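Local structure of heptaprenyl diphosphate synthase (HEPPP synthase) subunit 1 family protein (Staphylococcus aureus, 5H9D) at residues D59-N64 / H69-G74; T83-I88 / S92-I97; Q123-I128 / K166-S171. The protein probably acts as the small, non-catalytic subunit that pairs with the larger prenyl-transferring subunit to make heptaprenyl diphosphate, a long-chain isoprenoid precursor. One frame throughout, in Å; residues are numbered along the deposited sequence.

Contact 1 of 3, residues D59-N64 / H69-G74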
ATOM      1  N   ASP C  59     -10.100  -1.048 -12.140  1.00 62.95           N
ATOM      2  CA  ASP C  59     -11.511  -1.201 -12.458  1.00 66.16           C
ATOM      3  C   ASP C  59     -11.669  -2.456 -13.274  1.00 67.65           C
ATOM      4  O   ASP C  59     -12.438  -3.352 -12.931  1.00 68.99           O
ATOM      5  CB  ASP C  59     -12.014  -0.036 -13.290  1.00 67.25           C
ATOM      6  CG  ASP C  59     -12.614   1.057 -12.451  1.00 68.87           C
ATOM      7  OD1 ASP C  59     -13.247   0.711 -11.426  1.00 68.94           O
ATOM      8  OD2 ASP C  59     -12.467   2.246 -12.825  1.00 67.41           O
ATOM      9  N   ASP C  60     -10.896  -2.498 -14.354  1.00 69.97           N
ATOM     10  CA  ASP C  60     -10.881  -3.593 -15.316  1.00 72.02           C
ATOM     11  C   ASP C  60     -10.605  -4.983 -14.790  1.00 71.74           C
ATOM     12  O   ASP C  60     -11.126  -5.951 -15.322  1.00 72.96           O
ATOM     13  CB  ASP C  60      -9.879  -3.283 -16.429  1.00 73.78           C
ATOM     14  CG  ASP C  60     -10.306  -2.095 -17.267  1.00 77.48           C
ATOM     15  OD1 ASP C  60     -11.537  -1.846 -17.350  1.00 79.81           O
ATOM     16  OD2 ASP C  60      -9.428  -1.417 -17.849  1.00 77.72           O
ATOM     17  N   ILE C  61      -9.768  -5.090 -13.768  1.00 70.75           N
ATOM     18  CA  ILE C  61      -9.434  -6.382 -13.206  1.00 69.56           C
ATOM     19  C   ILE C  61     -10.673  -7.220 -12.879  1.00 69.63           C
ATOM     20  O   ILE C  61     -10.700  -8.417 -13.131  1.00 69.34           O
ATOM     21  CB  ILE C  61      -8.530  -6.182 -11.959  1.00 69.41           C
ATOM     22  CG1 ILE C  61      -7.108  -5.831 -12.438  1.00 68.09           C
ATOM     23  CG2 ILE C  61      -8.550  -7.419 -11.059  1.00 66.17           C
ATOM     24  CD1 ILE C  61      -6.262  -5.122 -11.411  1.00 68.01           C
ATOM     25  N   THR C  62     -11.710  -6.586 -12.361  1.00 69.59           N
ATOM     26  CA  THR C  62     -12.914  -7.313 -12.004  1.00 71.07           C
ATOM     27  C   THR C  62     -13.881  -7.528 -13.190  1.00 73.00           C
ATOM     28  O   THR C  62     -14.749  -8.404 -13.138  1.00 71.78           O
ATOM     29  CB  THR C  62     -13.642  -6.595 -10.825  1.00 69.90           C
ATOM     30  OG1 THR C  62     -12.676  -6.101  -9.888  1.00 71.89           O
ATOM     31  CG2 THR C  62     -14.510  -7.565 -10.070  1.00 69.01           C
ATOM     32  N   TYR C  63     -13.727  -6.736 -14.256  1.00 76.15           N
ATOM     33  CA  TYR C  63     -14.590  -6.856 -15.445  1.00 78.60           C
ATOM     34  C   TYR C  63     -14.012  -7.727 -16.572  1.00 79.09           C
ATOM     35  O   TYR C  63     -14.742  -8.481 -17.217  1.00 78.93           O
ATOM     36  CB  TYR C  63     -14.937  -5.486 -16.032  1.00 79.32           C
ATOM     37  CG  TYR C  63     -16.054  -5.594 -17.052  1.00 82.84           C
ATOM     38  CD1 TYR C  63     -17.252  -6.244 -16.728  1.00 84.23           C
ATOM     39  CD2 TYR C  63     -15.920  -5.065 -18.344  1.00 84.30           C
ATOM     40  CE1 TYR C  63     -18.297  -6.368 -17.669  1.00 85.49           C
ATOM     41  CE2 TYR C  63     -16.958  -5.185 -19.295  1.00 84.94           C
ATOM     42  CZ  TYR C  63     -18.142  -5.840 -18.949  1.00 85.90           C
ATOM     43  OH  TYR C  63     -19.155  -5.991 -19.878  1.00 86.03           O
ATOM     44  N   ASN C  64     -12.717  -7.598 -16.834  1.00 79.89           N
ATOM     45  CA  ASN C  64     -12.080  -8.405 -17.859  1.00 80.95           C
ATOM     46  C   ASN C  64     -11.564  -9.706 -17.229  1.00 81.17           C
ATOM     47  O   ASN C  64     -10.993 -10.560 -17.903  1.00 82.28           O
ATOM     48  CB  ASN C  64     -10.927  -7.631 -18.516  1.00 82.01           C
ATOM     49  CG  ASN C  64     -11.413  -6.579 -19.508  1.00 83.87           C
ATOM     50  OD1 ASN C  64     -12.464  -6.739 -20.124  1.00 85.44           O
ATOM     51  ND2 ASN C  64     -10.634  -5.512 -19.684  1.00 84.18           N
ATOM     52  N   HIS C  69      -2.979 -10.789  -9.240  1.00 70.37           N
ATOM     53  CA  HIS C  69      -1.651 -10.202  -9.293  1.00 68.42           C
ATOM     54  C   HIS C  69      -1.689  -8.940 -10.141  1.00 65.64           C
ATOM     55  O   HIS C  69      -0.780  -8.122 -10.096  1.00 64.71           O
ATOM     56  CB  HIS C  69      -0.654 -11.223  -9.867  1.00 73.62           C
ATOM     57  CG  HIS C  69       0.129 -10.736 -11.059  1.00 75.57           C
ATOM     58  ND1 HIS C  69       1.193  -9.863 -10.954  1.00 74.94           N
ATOM     59  CD2 HIS C  69      -0.017 -10.991 -12.383  1.00 75.70           C
ATOM     60  CE1 HIS C  69       1.662  -9.596 -12.158  1.00 75.68           C
ATOM     61  NE2 HIS C  69       0.944 -10.267 -13.043  1.00 76.69           N
ATOM     62  N   SER C  70      -2.747  -8.777 -10.911  1.00 62.81           N
ATOM     63  CA  SER C  70      -2.889  -7.580 -11.726  1.00 61.47           C
ATOM     64  C   SER C  70      -3.089  -6.322 -10.849  1.00 59.58           C
ATOM     65  O   SER C  70      -2.739  -5.200 -11.248  1.00 58.05           O
ATOM     66  CB  SER C  70      -4.071  -7.768 -12.661  1.00 63.01           C
ATOM     67  OG  SER C  70      -3.972  -9.037 -13.275  1.00 63.55           O
ATOM     68  N   ILE C  71      -3.666  -6.541  -9.664  1.00 56.97           N
ATOM     69  CA  ILE C  71      -3.926  -5.506  -8.677  1.00 53.92           C
ATOM     70  C   ILE C  71      -2.607  -4.829  -8.258  1.00 54.07           C
ATOM     71  O   ILE C  71      -2.549  -3.598  -8.128  1.00 53.26           O
ATOM     72  CB  ILE C  71      -4.606  -6.117  -7.401  1.00 53.95           C
ATOM     73  CG1 ILE C  71      -5.897  -6.855  -7.783  1.00 52.37           C
ATOM     74  CG2 ILE C  71      -4.924  -5.024  -6.368  1.00 51.88           C
ATOM     75  CD1 ILE C  71      -6.637  -7.480  -6.585  1.00 48.74           C
ATOM     76  N   LEU C  72      -1.548  -5.625  -8.053  1.00 51.73           N
ATOM     77  CA  LEU C  72      -0.260  -5.065  -7.649  1.00 50.19           C
ATOM     78  C   LEU C  72       0.262  -4.096  -8.683  1.00 51.86           C
ATOM     79  O   LEU C  72       0.853  -3.071  -8.354  1.00 52.00           O
ATOM     80  CB  LEU C  72       0.752  -6.170  -7.400  1.00 47.47           C
ATOM     81  CG  LEU C  72       0.210  -7.131  -6.335  1.00 48.56           C
ATOM     82  CD1 LEU C  72       1.071  -8.361  -6.272  1.00 48.36           C
ATOM     83  CD2 LEU C  72       0.085  -6.440  -4.975  1.00 44.51           C
ATOM     84  N   ILE C  73       0.032  -4.433  -9.945  1.00 54.20           N
ATOM     85  CA  ILE C  73       0.440  -3.606 -11.062  1.00 55.93           C
ATOM     86  C   ILE C  73      -0.301  -2.288 -10.944  1.00 57.70           C
ATOM     87  O   ILE C  73       0.303  -1.220 -10.973  1.00 60.10           O
ATOM     88  CB  ILE C  73       0.034  -4.249 -12.385  1.00 56.23           C
ATOM     89  CG1 ILE C  73       0.533  -5.687 -12.433  1.00 56.30           C
ATOM     90  CG2 ILE C  73       0.604  -3.469 -13.530  1.00 55.40           C
ATOM     91  CD1 ILE C  73       2.030  -5.810 -12.550  1.00 58.41           C
ATOM     92  N   GLY C  74      -1.618  -2.377 -10.797  1.00 57.68           N
ATOM     93  CA  GLY C  74      -2.429  -1.182 -10.697  1.00 58.21           C
ATOM     94  C   GLY C  74      -2.001  -0.299  -9.561  1.00 59.70           C
ATOM     95  O   GLY C  74      -2.108   0.915  -9.651  1.00 61.63           O
TER

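Contact 2 of 3, residues T83-I88 / S92-I97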
ATOM      1  N   THR C  83       5.093   9.582  -6.363  1.00 68.75           N
ATOM      2  CA  THR C  83       6.491   9.988  -6.431  1.00 69.60           C
ATOM      3  C   THR C  83       6.469  11.218  -7.319  1.00 70.41           C
ATOM      4  O   THR C  83       7.268  12.137  -7.154  1.00 70.55           O
ATOM      5  CB  THR C  83       7.349   8.920  -7.093  1.00 69.62           C
ATOM      6  OG1 THR C  83       6.655   8.397  -8.230  1.00 70.29           O
ATOM      7  CG2 THR C  83       7.649   7.803  -6.115  1.00 69.86           C
ATOM      8  N   LEU C  84       5.515  11.196  -8.249  1.00 71.51           N
ATOM      9  CA  LEU C  84       5.248  12.243  -9.226  1.00 71.45           C
ATOM     10  C   LEU C  84       4.616  13.462  -8.541  1.00 73.11           C
ATOM     11  O   LEU C  84       4.999  14.594  -8.822  1.00 75.54           O
ATOM     12  CB  LEU C  84       4.307  11.701 -10.293  1.00 70.77           C
ATOM     13  CG  LEU C  84       4.715  11.710 -11.768  1.00 72.22           C
ATOM     14  CD1 LEU C  84       6.171  11.283 -11.941  1.00 72.34           C
ATOM     15  CD2 LEU C  84       3.767  10.775 -12.533  1.00 71.79           C
ATOM     16  N   LEU C  85       3.642  13.264  -7.659  1.00 72.99           N
ATOM     17  CA  LEU C  85       3.089  14.427  -6.971  1.00 72.58           C
ATOM     18  C   LEU C  85       4.262  14.996  -6.174  1.00 73.02           C
ATOM     19  O   LEU C  85       4.364  16.204  -5.958  1.00 71.93           O
ATOM     20  CB  LEU C  85       1.975  14.051  -5.988  1.00 71.54           C
ATOM     21  CG  LEU C  85       0.610  13.519  -6.435  1.00 72.27           C
ATOM     22  CD1 LEU C  85      -0.275  13.519  -5.216  1.00 70.82           C
ATOM     23  CD2 LEU C  85      -0.023  14.362  -7.554  1.00 71.22           C
ATOM     24  N   ALA C  86       5.144  14.095  -5.742  1.00 74.81           N
ATOM     25  CA  ALA C  86       6.323  14.453  -4.955  1.00 75.98           C
ATOM     26  C   ALA C  86       7.268  15.426  -5.667  1.00 76.93           C
ATOM     27  O   ALA C  86       7.736  16.389  -5.047  1.00 76.31           O
ATOM     28  CB  ALA C  86       7.080  13.200  -4.550  1.00 74.80           C
ATOM     29  N   GLU C  87       7.559  15.192  -6.949  1.00 77.75           N
ATOM     30  CA  GLU C  87       8.444  16.119  -7.659  1.00 79.44           C
ATOM     31  C   GLU C  87       7.720  17.396  -8.100  1.00 80.05           C
ATOM     32  O   GLU C  87       8.371  18.422  -8.307  1.00 80.80           O
ATOM     33  CB  GLU C  87       9.148  15.450  -8.854  1.00 79.16           C
ATOM     34  CG  GLU C  87       8.264  14.793  -9.873  1.00 79.85           C
ATOM     35  CD  GLU C  87       8.999  13.705 -10.660  1.00 82.64           C
ATOM     36  OE1 GLU C  87       9.411  12.686 -10.029  1.00 82.89           O
ATOM     37  OE2 GLU C  87       9.163  13.863 -11.901  1.00 81.80           O
ATOM     38  N   ILE C  88       6.387  17.338  -8.221  1.00 79.39           N
ATOM     39  CA  ILE C  88       5.591  18.511  -8.591  1.00 79.05           C
ATOM     40  C   ILE C  88       5.660  19.577  -7.479  1.00 79.93           C
ATOM     41  O   ILE C  88       5.366  20.753  -7.689  1.00 80.52           O
ATOM     42  CB  ILE C  88       4.123  18.124  -8.872  1.00 77.36           C
ATOM     43  CG1 ILE C  88       4.047  17.333 -10.176  1.00 77.38           C
ATOM     44  CG2 ILE C  88       3.261  19.363  -8.976  1.00 77.54           C
ATOM     45  CD1 ILE C  88       2.639  17.013 -10.651  1.00 75.88           C
ATOM     46  N   SER C  92      -0.534  22.176  -2.362  1.00 82.71           N
ATOM     47  CA  SER C  92      -1.992  22.335  -2.428  1.00 81.27           C
ATOM     48  C   SER C  92      -2.643  21.486  -3.506  1.00 79.88           C
ATOM     49  O   SER C  92      -3.800  21.088  -3.363  1.00 80.09           O
ATOM     50  CB  SER C  92      -2.384  23.797  -2.655  1.00 80.69           C
ATOM     51  OG  SER C  92      -2.801  24.385  -1.435  1.00 82.53           O
ATOM     52  N   PHE C  93      -1.906  21.230  -4.587  1.00 78.15           N
ATOM     53  CA  PHE C  93      -2.404  20.424  -5.693  1.00 76.31           C
ATOM     54  C   PHE C  93      -2.636  19.002  -5.221  1.00 76.89           C
ATOM     55  O   PHE C  93      -3.536  18.319  -5.716  1.00 75.59           O
ATOM     56  CB  PHE C  93      -1.402  20.432  -6.845  1.00 75.24           C
ATOM     57  CG  PHE C  93      -1.712  19.444  -7.935  1.00 72.98           C
ATOM     58  CD1 PHE C  93      -2.995  19.343  -8.459  1.00 73.40           C
ATOM     59  CD2 PHE C  93      -0.714  18.634  -8.453  1.00 72.17           C
ATOM     60  CE1 PHE C  93      -3.281  18.444  -9.493  1.00 72.77           C
ATOM     61  CE2 PHE C  93      -0.978  17.736  -9.479  1.00 71.82           C
ATOM     62  CZ  PHE C  93      -2.269  17.639 -10.005  1.00 72.85           C
ATOM     63  N   GLN C  94      -1.823  18.567  -4.256  1.00 77.35           N
ATOM     64  CA  GLN C  94      -1.948  17.223  -3.708  1.00 78.34           C
ATOM     65  C   GLN C  94      -3.213  17.027  -2.857  1.00 78.38           C
ATOM     66  O   GLN C  94      -3.657  15.892  -2.660  1.00 78.53           O
ATOM     67  CB  GLN C  94      -0.728  16.849  -2.873  1.00 77.51           C
ATOM     68  CG  GLN C  94      -0.714  15.356  -2.567  1.00 79.85           C
ATOM     69  CD  GLN C  94       0.176  14.989  -1.403  1.00 81.29           C
ATOM     70  OE1 GLN C  94      -0.124  15.317  -0.250  1.00 81.35           O
ATOM     71  NE2 GLN C  94       1.280  14.304  -1.694  1.00 80.88           N
ATOM     72  N   ASN C  95      -3.767  18.132  -2.357  1.00 78.31           N
ATOM     73  CA  ASN C  95      -4.983  18.128  -1.543  1.00 78.52           C
ATOM     74  C   ASN C  95      -6.110  17.951  -2.539  1.00 78.74           C
ATOM     75  O   ASN C  95      -6.754  16.897  -2.592  1.00 79.18           O
ATOM     76  CB  ASN C  95      -5.121  19.473  -0.797  1.00 79.64           C
ATOM     77  CG  ASN C  95      -6.369  19.551   0.134  1.00 80.60           C
ATOM     78  OD1 ASN C  95      -7.316  20.284  -0.159  1.00 80.98           O
ATOM     79  ND2 ASN C  95      -6.351  18.820   1.258  1.00 79.25           N
ATOM     80  N   GLU C  96      -6.321  18.983  -3.348  1.00 78.37           N
ATOM     81  CA  GLU C  96      -7.357  18.972  -4.379  1.00 78.45           C
ATOM     82  C   GLU C  96      -7.418  17.646  -5.127  1.00 75.69           C
ATOM     83  O   GLU C  96      -8.490  17.090  -5.353  1.00 75.74           O
ATOM     84  CB  GLU C  96      -7.087  20.081  -5.396  1.00 81.62           C
ATOM     85  CG  GLU C  96      -7.222  21.483  -4.852  1.00 86.68           C
ATOM     86  CD  GLU C  96      -8.681  21.912  -4.763  1.00 91.25           C
ATOM     87  OE1 GLU C  96      -9.413  21.348  -3.903  1.00 93.69           O
ATOM     88  OE2 GLU C  96      -9.097  22.800  -5.563  1.00 92.17           O
ATOM     89  N   ILE C  97      -6.249  17.149  -5.511  1.00 73.44           N
ATOM     90  CA  ILE C  97      -6.160  15.913  -6.269  1.00 69.97           C
ATOM     91  C   ILE C  97      -6.516  14.655  -5.465  1.00 68.61           C
ATOM     92  O   ILE C  97      -7.197  13.768  -5.989  1.00 66.70           O
ATOM     93  CB  ILE C  97      -4.757  15.814  -6.959  1.00 68.11           C
ATOM     94  CG1 ILE C  97      -4.933  15.841  -8.478  1.00 68.97           C
ATOM     95  CG2 ILE C  97      -4.030  14.564  -6.561  1.00 67.85           C
ATOM     96  CD1 ILE C  97      -5.676  14.643  -9.046  1.00 69.15           C
TER

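Contact 3 of 3, residues Q123-I128 / K166-S171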
ATOM      1  N   GLN C 123     -24.512  12.625 -12.769  1.00 56.91           N
ATOM      2  CA  GLN C 123     -23.604  13.593 -12.183  1.00 56.96           C
ATOM      3  C   GLN C 123     -22.289  12.868 -11.892  1.00 57.78           C
ATOM      4  O   GLN C 123     -21.197  13.432 -12.085  1.00 57.38           O
ATOM      5  CB  GLN C 123     -24.158  14.152 -10.872  1.00 57.41           C
ATOM      6  CG  GLN C 123     -25.449  14.957 -10.972  1.00 61.61           C
ATOM      7  CD  GLN C 123     -25.293  16.250 -11.756  1.00 64.72           C
ATOM      8  OE1 GLN C 123     -25.552  16.301 -12.977  1.00 63.95           O
ATOM      9  NE2 GLN C 123     -24.857  17.308 -11.062  1.00 66.14           N
ATOM     10  N   ALA C 124     -22.411  11.614 -11.439  1.00 55.95           N
ATOM     11  CA  ALA C 124     -21.266  10.782 -11.089  1.00 54.47           C
ATOM     12  C   ALA C 124     -20.361  10.551 -12.289  1.00 54.27           C
ATOM     13  O   ALA C 124     -19.127  10.653 -12.184  1.00 53.01           O
ATOM     14  CB  ALA C 124     -21.749   9.446 -10.508  1.00 52.79           C
ATOM     15  N   ILE C 125     -20.986  10.266 -13.432  1.00 54.88           N
ATOM     16  CA  ILE C 125     -20.276  10.010 -14.682  1.00 54.40           C
ATOM     17  C   ILE C 125     -19.422  11.188 -15.143  1.00 55.89           C
ATOM     18  O   ILE C 125     -18.277  11.014 -15.542  1.00 57.26           O
ATOM     19  CB  ILE C 125     -21.256   9.654 -15.804  1.00 52.37           C
ATOM     20  CG1 ILE C 125     -21.908   8.314 -15.505  1.00 53.22           C
ATOM     21  CG2 ILE C 125     -20.542   9.578 -17.134  1.00 49.18           C
ATOM     22  CD1 ILE C 125     -22.973   7.968 -16.499  1.00 56.95           C
ATOM     23  N   VAL C 126     -19.966  12.394 -15.089  1.00 55.69           N
ATOM     24  CA  VAL C 126     -19.185  13.532 -15.532  1.00 54.90           C
ATOM     25  C   VAL C 126     -17.939  13.615 -14.681  1.00 55.79           C
ATOM     26  O   VAL C 126     -16.833  13.708 -15.220  1.00 55.52           O
ATOM     27  CB  VAL C 126     -20.003  14.848 -15.464  1.00 53.92           C
ATOM     28  CG1 VAL C 126     -19.092  16.053 -15.708  1.00 53.11           C
ATOM     29  CG2 VAL C 126     -21.102  14.808 -16.533  1.00 49.49           C
ATOM     30  N   LYS C 127     -18.143  13.542 -13.358  1.00 56.10           N
ATOM     31  CA  LYS C 127     -17.086  13.598 -12.349  1.00 54.68           C
ATOM     32  C   LYS C 127     -16.053  12.527 -12.624  1.00 56.35           C
ATOM     33  O   LYS C 127     -14.875  12.837 -12.869  1.00 57.90           O
ATOM     34  CB  LYS C 127     -17.648  13.346 -10.950  1.00 55.23           C
ATOM     35  CG  LYS C 127     -18.558  14.405 -10.358  1.00 54.18           C
ATOM     36  CD  LYS C 127     -17.806  15.501  -9.705  1.00 51.81           C
ATOM     37  CE  LYS C 127     -18.768  16.345  -8.925  1.00 53.97           C
ATOM     38  NZ  LYS C 127     -18.518  16.227  -7.450  1.00 57.77           N
ATOM     39  N   ILE C 128     -16.476  11.266 -12.573  1.00 53.52           N
ATOM     40  CA  ILE C 128     -15.529  10.193 -12.821  1.00 55.12           C
ATOM     41  C   ILE C 128     -14.744  10.431 -14.128  1.00 58.14           C
ATOM     42  O   ILE C 128     -13.517  10.253 -14.187  1.00 59.23           O
ATOM     43  CB  ILE C 128     -16.236   8.820 -12.915  1.00 53.74           C
ATOM     44  CG1 ILE C 128     -16.708   8.370 -11.538  1.00 52.38           C
ATOM     45  CG2 ILE C 128     -15.332   7.810 -13.542  1.00 49.86           C
ATOM     46  CD1 ILE C 128     -17.609   7.129 -11.587  1.00 51.39           C
ATOM     47  N   LYS C 166     -18.048   1.748 -19.829  1.00 94.23           N
ATOM     48  CA  LYS C 166     -17.230   2.113 -18.677  1.00 94.56           C
ATOM     49  C   LYS C 166     -16.276   1.087 -18.106  1.00 92.95           C
ATOM     50  O   LYS C 166     -15.073   1.238 -18.234  1.00 93.49           O
ATOM     51  CB  LYS C 166     -18.147   2.564 -17.548  1.00 97.92           C
ATOM     52  CG  LYS C 166     -18.766   3.927 -17.749  1.00102.14           C
ATOM     53  CD  LYS C 166     -19.345   4.121 -19.138  1.00105.58           C
ATOM     54  CE  LYS C 166     -19.756   5.574 -19.322  1.00107.74           C
ATOM     55  NZ  LYS C 166     -18.620   6.487 -18.995  1.00110.21           N
ATOM     56  N   LYS C 167     -16.837   0.067 -17.461  1.00 90.70           N
ATOM     57  CA  LYS C 167     -16.113  -1.024 -16.783  1.00 89.76           C
ATOM     58  C   LYS C 167     -16.576  -0.851 -15.347  1.00 88.50           C
ATOM     59  O   LYS C 167     -16.828  -1.828 -14.634  1.00 87.91           O
ATOM     60  CB  LYS C 167     -14.585  -0.876 -16.849  1.00 89.77           C
ATOM     61  CG  LYS C 167     -14.035   0.211 -15.946  1.00 92.01           C
ATOM     62  CD  LYS C 167     -12.799   0.866 -16.541  1.00 93.05           C
ATOM     63  CE  LYS C 167     -12.322   2.022 -15.666  1.00 94.42           C
ATOM     64  NZ  LYS C 167     -13.370   3.048 -15.404  1.00 95.12           N
ATOM     65  N   TYR C 168     -16.680   0.413 -14.927  1.00 86.06           N
ATOM     66  CA  TYR C 168     -17.186   0.712 -13.598  1.00 83.51           C
ATOM     67  C   TYR C 168     -18.725   0.671 -13.684  1.00 83.50           C
ATOM     68  O   TYR C 168     -19.426   0.636 -12.659  1.00 82.72           O
ATOM     69  CB  TYR C 168     -16.672   2.072 -13.075  1.00 80.40           C
ATOM     70  CG  TYR C 168     -17.002   3.301 -13.893  1.00 76.21           C
ATOM     71  CD1 TYR C 168     -16.026   3.950 -14.639  1.00 74.62           C
ATOM     72  CD2 TYR C 168     -18.291   3.813 -13.916  1.00 75.35           C
ATOM     73  CE1 TYR C 168     -16.329   5.072 -15.392  1.00 74.76           C
ATOM     74  CE2 TYR C 168     -18.611   4.934 -14.665  1.00 74.57           C
ATOM     75  CZ  TYR C 168     -17.633   5.563 -15.410  1.00 74.88           C
ATOM     76  OH  TYR C 168     -17.985   6.633 -16.217  1.00 72.97           O
ATOM     77  N   ASN C 169     -19.240   0.652 -14.917  1.00 82.75           N
ATOM     78  CA  ASN C 169     -20.679   0.555 -15.140  1.00 82.73           C
ATOM     79  C   ASN C 169     -21.022  -0.951 -15.272  1.00 82.74           C
ATOM     80  O   ASN C 169     -22.153  -1.320 -15.566  1.00 82.59           O
ATOM     81  CB  ASN C 169     -21.109   1.350 -16.397  1.00 81.91           C
ATOM     82  CG  ASN C 169     -21.806   2.704 -16.059  1.00 82.04           C
ATOM     83  OD1 ASN C 169     -21.338   3.774 -16.458  1.00 80.47           O
ATOM     84  ND2 ASN C 169     -22.934   2.645 -15.343  1.00 80.25           N
ATOM     85  N   GLN C 170     -20.035  -1.810 -15.015  1.00 83.13           N
ATOM     86  CA  GLN C 170     -20.193  -3.275 -15.066  1.00 84.09           C
ATOM     87  C   GLN C 170     -21.541  -3.836 -14.552  1.00 83.21           C
ATOM     88  O   GLN C 170     -22.157  -4.651 -15.220  1.00 83.23           O
ATOM     89  CB  GLN C 170     -19.015  -3.955 -14.309  1.00 85.53           C
ATOM     90  CG  GLN C 170     -19.417  -4.890 -13.131  1.00 88.31           C
ATOM     91  CD  GLN C 170     -18.240  -5.343 -12.224  1.00 90.44           C
ATOM     92  OE1 GLN C 170     -17.712  -4.575 -11.401  1.00 90.81           O
ATOM     93  NE2 GLN C 170     -17.842  -6.602 -12.375  1.00 91.72           N
ATOM     94  N   SER C 171     -22.003  -3.422 -13.379  1.00 82.87           N
ATOM     95  CA  SER C 171     -23.267  -3.944 -12.855  1.00 83.45           C
ATOM     96  C   SER C 171     -24.525  -3.359 -13.511  1.00 84.54           C
ATOM     97  O   SER C 171     -25.645  -3.630 -13.067  1.00 84.56           O
ATOM     98  CB  SER C 171     -23.350  -3.736 -11.339  1.00 82.49           C
ATOM     99  OG  SER C 171     -22.945  -4.896 -10.627  1.00 81.61           O
TER

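Contact 1 of 3, residues D59-N64 / H69-G74
Ile61 reaches across a helix-loop-helix junction to pack on Ser70 and Ile71, joining the last turns of helix 43-65 to the first turn of helix 70-88 in this all-helical chain. Its CB points at the second helix from 4.8 Å, measured to Ser70 CB. CG1, set opposite the carbonyl carbon and next to the backbone N (chi1 -76°), carries the chain on toward the partner backbone and comes within 3.6 Å of Ser70 CB. CD1 then ends against the peptide link between Ser70 and Ile71, 3.4 Å from Ser70 C and also beside Ile71 N, while Ile71 CG1 adds an apolar neighbour at 4.0 Å. All three residues are buried, and no hydrogen bond crosses between the segments. Ser70 OG hydrogen-bonds to Ser67 O in the connecting loop. Val84 and Ile85 of the farnesyl pyrophosphate synthetase chain pack on Ile71 and Leu72, so the junction also borders the subunit interface. Helix 43-65 has a wider, pi-type turn at 61-64. Just before it, Asp60 O accepts from Tyr63 N at 2.9 Å and from Asn64 N at 2.7 Å.

Contact 2 of 3, residues T83-I88 / S92-I97
Leu85 faces Phe93, Gln94 and Ile97 across a helical hairpin in which the axes of the short segments 83-88 and 92-97 run roughly antiparallel, 142° apart and 10.1 Å at their closest. Leu85 is the first residue of its segment to meet the partner, and its two methyls divide the work. CD1 lies against the aliphatic part of Gln94, 3.3 Å from CG, with the two side chains crossing at about a right angle. CD2 approaches the Phe93 ring obliquely, 4.0 Å from CE2. Both methyls are 4.1 Å from Ile97 CG2, one turn after Phe93. Ala86 turns away, and its O accepts a hydrogen bond from Asn127 ND2 of the farnesyl pyrophosphate synthetase chain. Ile88, one turn after Leu85, returns to the hairpin: its CD1 meets the edge of the Phe93 ring near the ring plane, 3.9 Å from CE2, and its CG2 approaches CD2. Phe93 extends to these two residues because CG is placed opposite its own backbone N (chi1 170°). No hydrogen bond crosses between the segments; the closest approaches are all between carbon atoms. Phe93 also meets Phe140 edge-to-face and packs on Ile135 of helix 118-140, and Ile97 touches Phe132 and Ile135 of the same helix, while Ile88 touches Val43 at the start of helix 43-65.

Contact 3 of 3, residues Q123-I128 / K166-S171
The backbones of Ile125 and Lys166, and of Ile128 and Tyr168, stay well apart, with CA atoms 9.4 Å and 9.7 Å from each other, so side chains alone bridge helix 123-128 and the irregular segment 166-171. Ile128 and Tyr168 make the closest contact, their side chains running alongside one another in opposite senses. Ile128 CD1 sits over one face of the Tyr168 ring, 4.1 Å from its centroid and 17° from the normal, a CH-pi contact. The other branch, CG2, lies by the CE1-CZ rim on the same side, 3.5 Å from Tyr168 CE1. Tyr168 CG stands between its backbone N and carbonyl carbon (chi1 59°), which directs the ring at the helix. The Ile125 side chain runs roughly perpendicular to those of Tyr168 and Lys166, its CG2 4.0 Å from Tyr168 OH and 4.1 Å from Lys166 NZ. The two polar ends have a common partner in Glu129, whose OE1 is hydrogen-bonded to Tyr168 OH and forms a salt bridge with Lys166 NZ; the shared carboxylate probably balances the lysine's charge. An aromatic residue thus docks the loop before helix 174-180 onto helix 118-140, plain loop-on-helix packing within an all-alpha chain whose family belongs to the terpene synthase clan.

Contacts 1 and 2 both draw on helix 70-88, yet their centres are 24 Å apart and their nearest atoms about 12 Å: one holds the start of that helix, the other its end. Contact 3 lies on the other side of the chain's centre from contact 2, with centres 25 Å apart, although helices 91-112 and 118-140 follow each other in sequence. Contacts 1 and 3, their centres 17 Å apart, meet directly. Asp59 OD2 and Lys167 NZ form a salt bridge of 2.8 Å, and Tyr63 packs on Gln170. Lys108 also pairs with Asp59, tying helix 91-112 to the same point. Contacts 1 and 2 both adjoin the farnesyl pyrophosphate synthetase chain.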